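Local coordinates for protein putative cell surface hydrolase (Lactobacillus plantarum, PDB 3LP5) that is probably a cell-surface hydrolase of the alpha/beta hydrolase fold, whose substrate is not known, at residues 19-23 with 219-224; 181-185 with 210-214. All blocks are in the same frame, centred on the assembly; numbering follows the deposited sequence.

In the fold
After strand 7-10 the chain enters helix 17-30, which supplies 19-23, the first half of contact 1. The other half, 219-224, comes about two hundred residues later on helix 217-231, so contact 1 closes a loop over most of the central mixed sheet and its helices. Contact 2 lies entirely inside that span: 181-185, in the loop after strand 167-172, meets 210-214, in the loop after the edge strand 201-206. The two contacts do not cross along the chain. Their centres are about 14 Å apart and they touch through Arg19 NH2 and Thr212 O, linking the paired loops to helix 17-30.

Contact 1 (19-23 with 219-224); sequences RFDSL and QNKQIV
The guanidinium of Arg19 has the Gln219 side-chain amide at its edge, near its plane, the two planes only 11° apart. The modelled Gln219 amide is probably turned over: its NE2 lies 2.6 Å from Arg19 NH2, and turning it would put OE1 near there, where a hydrogen bond is possible but not decided. Asn220 OD1 and Ile223 CD1 come to the guanidinium obliquely, the Asn220 amide standing steeply across its plane. Arg19 NH1 and Asn220 OD1, 3.4 Å apart, make a weak hydrogen bond, bent at the hydrogen (127°). The Arg19 chain leaves with CG opposite its backbone N and bends at its third torsion, which carries the guanidinium across to helix 217-231. Leu23 supplies the apolar half: its CD2 lies 3.9 Å from Ile223 CG2 and 4.0 Å from Val224 CG2, and also touches Asn220 CB. Ser22 CB flanks Asn220 ND2 at 3.8 Å, while the Ser22 hydroxyl bonds Asn18 O within its own helix. The short helical segments cross at -55°, their axes 10.4 Å apart, joining the helix after strand 7-10 to the helix after the edge strand 201-206 in this alpha/beta hydrolase fold. Arg19 NH2 has its strongest partner in Thr212 O, with a weaker bond to Gly209 O. A buried arginine is thus met by backbone carbonyls and, weakly, by Asn220 OD1, neutral acceptors whose dipoles would probably ease its charge in part.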
# COMPACT_ATOMS: atom_id res chain seq x y z
N ARG A 19 -13.45 4.27 0.84
CA ARG A 19 -12.99 2.90 0.91
C ARG A 19 -11.84 2.76 1.92
O ARG A 19 -11.90 1.92 2.83
CB ARG A 19 -12.56 2.34 -0.44
CG ARG A 19 -12.32 0.85 -0.34
CD ARG A 19 -11.50 0.25 -1.49
NE ARG A 19 -12.18 0.33 -2.79
CZ ARG A 19 -12.97 -0.61 -3.27
NH1 ARG A 19 -13.24 -1.72 -2.57
NH2 ARG A 19 -13.52 -0.45 -4.44
N PHE A 20 -10.80 3.57 1.75
CA PHE A 20 -9.67 3.56 2.71
C PHE A 20 -10.12 3.64 4.18
O PHE A 20 -9.73 2.79 5.00
CB PHE A 20 -8.66 4.64 2.38
CG PHE A 20 -7.37 4.55 3.16
CD1 PHE A 20 -6.37 3.63 2.79
CD2 PHE A 20 -7.15 5.40 4.24
CE1 PHE A 20 -5.16 3.58 3.47
CE2 PHE A 20 -5.95 5.38 4.98
CZ PHE A 20 -4.93 4.46 4.59
N ASP A 21 -10.93 4.64 4.52
CA ASP A 21 -11.38 4.86 5.89
C ASP A 21 -12.20 3.65 6.39
O ASP A 21 -12.06 3.23 7.52
CB ASP A 21 -12.25 6.12 5.98
CG ASP A 21 -11.40 7.44 5.82
OD1 ASP A 21 -10.17 7.37 5.54
OD2 ASP A 21 -11.98 8.54 5.99
N SER A 22 -13.05 3.12 5.52
CA SER A 22 -13.80 1.94 5.85
C SER A 22 -12.91 0.75 6.13
O SER A 22 -13.16 0.02 7.11
CB SER A 22 -14.77 1.59 4.73
OG SER A 22 -15.78 2.58 4.68
N LEU A 23 -11.88 0.56 5.30
CA LEU A 23 -10.91 -0.51 5.53
C LEU A 23 -10.26 -0.42 6.90
O LEU A 23 -10.14 -1.44 7.56
CB LEU A 23 -9.80 -0.56 4.44
CG LEU A 23 -10.33 -0.86 3.01
CD1 LEU A 23 -9.17 -0.84 1.97
CD2 LEU A 23 -11.06 -2.21 3.00
N GLN A 219 -16.90 -6.34 -0.89
CA GLN A 219 -15.50 -6.22 -1.26
C GLN A 219 -14.56 -5.77 -0.13
O GLN A 219 -13.42 -6.25 -0.06
CB GLN A 219 -15.24 -5.48 -2.63
CG GLN A 219 -15.64 -4.05 -2.70
CD GLN A 219 -15.84 -3.50 -4.14
OE1 GLN A 219 -16.68 -3.97 -4.92
NE2 GLN A 219 -15.11 -2.46 -4.44
N ASN A 220 -15.00 -4.85 0.73
CA ASN A 220 -14.17 -4.46 1.89
C ASN A 220 -13.93 -5.61 2.89
O ASN A 220 -12.85 -5.74 3.45
CB ASN A 220 -14.79 -3.24 2.60
CG ASN A 220 -14.80 -1.98 1.69
OD1 ASN A 220 -14.12 -1.94 0.67
ND2 ASN A 220 -15.59 -0.96 2.06
N LYS A 221 -14.94 -6.43 3.12
CA LYS A 221 -14.74 -7.61 4.00
C LYS A 221 -13.65 -8.56 3.50
O LYS A 221 -12.86 -9.02 4.29
CB LYS A 221 -16.03 -8.40 4.22
CG LYS A 221 -17.06 -7.62 5.09
CD LYS A 221 -18.09 -8.58 5.77
CE LYS A 221 -19.23 -9.02 4.85
NZ LYS A 221 -19.75 -10.42 5.14
N GLN A 222 -13.65 -8.86 2.21
CA GLN A 222 -12.63 -9.70 1.57
C GLN A 222 -11.26 -9.04 1.67
O GLN A 222 -10.29 -9.72 1.98
CB GLN A 222 -12.94 -9.90 0.08
CG GLN A 222 -14.14 -10.78 -0.13
CD GLN A 222 -14.58 -10.98 -1.61
OE1 GLN A 222 -15.72 -11.34 -1.85
NE2 GLN A 222 -13.69 -10.84 -2.56
N ILE A 223 -11.19 -7.75 1.40
CA ILE A 223 -9.94 -7.05 1.46
C ILE A 223 -9.38 -7.06 2.89
O ILE A 223 -8.18 -7.36 3.08
CB ILE A 223 -10.05 -5.63 0.92
CG1 ILE A 223 -10.27 -5.71 -0.60
CG2 ILE A 223 -8.74 -4.83 1.22
CD1 ILE A 223 -10.48 -4.38 -1.26
N VAL A 224 -10.21 -6.76 3.89
CA VAL A 224 -9.76 -6.80 5.32
C VAL A 224 -9.35 -8.23 5.67
O VAL A 224 -8.34 -8.42 6.35
CB VAL A 224 -10.89 -6.31 6.27
CG1 VAL A 224 -10.61 -6.64 7.77
CG2 VAL A 224 -11.03 -4.79 6.08

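Contact 2 (181-185 with 210-214); sequences GTVPY and ANTAH
Asn211 holds CG opposite its carbonyl carbon (chi1 -71°), which lays its side chain against Val183, while Val183 sends CG2 back across it; Val183 CG2 and Asn211 CB are 4.0 Å apart. The two loops meet as a single antiparallel beta bridge, with Thr182 and Thr212 the non-hydrogen-bonded pair, CA to CA 4.3 Å. In alpha/beta hydrolases the loops after the last two strands commonly bring the acid and the histidine of the catalytic triad together, and this bridge ties those same two loops. Backbone bonds flank it, and in the first of them Val183 N gives its hydrogen to Asn211 O at 3.1 Å. Asn211 O also receives the CA-H of Thr182, with Thr182 CA 3.2 Å away. Thr182 and Thr212 lie side by side, their CG2 methyls 3.8 Å apart. The Asn211 amide turns its polar end to the beginning of the same loop that carries 181-185, where OD1 accepts from Gly173 N, and the Asn211 backbone N bonds Glu175 OE1. With an alanine here, Gly173 N would probably lose its acceptor and a gap would be likely to open beside Val183 and the start of helix 185-188. At the other end of the bridge the second backbone bond runs from Ala213 N to Gly181 O, 2.6 Å long with an angle of 155° at the hydrogen.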
# COMPACT_ATOMS: atom_id res chain seq x y z
N GLY A 181 -14.69 6.81 -10.31
CA GLY A 181 -13.24 6.59 -10.39
C GLY A 181 -13.06 5.08 -10.53
O GLY A 181 -13.70 4.30 -9.77
N THR A 182 -12.30 4.65 -11.55
CA THR A 182 -11.82 3.26 -11.59
C THR A 182 -10.50 3.18 -12.40
O THR A 182 -10.24 4.00 -13.26
CB THR A 182 -12.96 2.13 -11.93
OG1 THR A 182 -12.80 1.54 -13.23
CG2 THR A 182 -14.41 2.56 -11.67
N VAL A 183 -9.65 2.23 -12.07
CA VAL A 183 -8.41 2.02 -12.79
C VAL A 183 -8.61 0.70 -13.59
O VAL A 183 -9.25 -0.24 -13.11
CB VAL A 183 -7.22 1.92 -11.83
CG1 VAL A 183 -7.06 3.22 -11.05
CG2 VAL A 183 -7.40 0.80 -10.83
N PRO A 184 -8.04 0.62 -14.82
CA PRO A 184 -8.23 -0.61 -15.58
C PRO A 184 -7.34 -1.72 -15.10
O PRO A 184 -6.18 -1.49 -14.66
CB PRO A 184 -7.87 -0.23 -17.01
CG PRO A 184 -7.32 1.06 -16.97
CD PRO A 184 -7.47 1.70 -15.63
N TYR A 185 -7.88 -2.92 -15.18
CA TYR A 185 -7.14 -4.12 -14.87
C TYR A 185 -5.79 -4.16 -15.61
O TYR A 185 -4.79 -4.50 -15.01
CB TYR A 185 -7.97 -5.37 -15.15
CG TYR A 185 -7.09 -6.57 -15.05
CD1 TYR A 185 -6.64 -7.00 -13.80
CD2 TYR A 185 -6.57 -7.17 -16.21
CE1 TYR A 185 -5.79 -8.11 -13.67
CE2 TYR A 185 -5.67 -8.26 -16.10
CZ TYR A 185 -5.30 -8.72 -14.83
OH TYR A 185 -4.43 -9.76 -14.68
N ALA A 210 -12.41 -4.41 -6.83
CA ALA A 210 -11.35 -3.69 -6.10
C ALA A 210 -10.80 -2.52 -6.90
O ALA A 210 -10.24 -1.59 -6.31
CB ALA A 210 -10.19 -4.61 -5.62
N ASN A 211 -11.01 -2.50 -8.22
CA ASN A 211 -10.48 -1.40 -9.06
C ASN A 211 -11.36 -0.14 -9.03
O ASN A 211 -10.96 0.88 -9.58
CB ASN A 211 -10.37 -1.84 -10.54
CG ASN A 211 -9.25 -2.86 -10.77
OD1 ASN A 211 -8.49 -3.18 -9.86
ND2 ASN A 211 -9.20 -3.41 -11.98
N THR A 212 -12.59 -0.25 -8.48
CA THR A 212 -13.52 0.88 -8.49
C THR A 212 -13.20 1.76 -7.31
O THR A 212 -12.75 1.26 -6.26
CB THR A 212 -15.01 0.41 -8.33
OG1 THR A 212 -15.12 -0.39 -7.13
CG2 THR A 212 -15.41 -0.42 -9.50
N ALA A 213 -13.44 3.05 -7.49
CA ALA A 213 -13.26 4.05 -6.43
C ALA A 213 -14.27 3.85 -5.30
O ALA A 213 -13.91 3.85 -4.13
CB ALA A 213 -13.42 5.46 -7.02
N HIS A 214 -15.53 3.71 -5.68
CA HIS A 214 -16.64 3.51 -4.74
C HIS A 214 -16.68 2.07 -4.26
O HIS A 214 -16.94 1.15 -5.02
CB HIS A 214 -17.96 3.86 -5.43
CG HIS A 214 -18.29 5.33 -5.42
ND1 HIS A 214 -17.36 6.31 -5.16
CD2 HIS A 214 -19.46 5.98 -5.68
CE1 HIS A 214 -17.95 7.50 -5.24
NE2 HIS A 214 -19.22 7.33 -5.56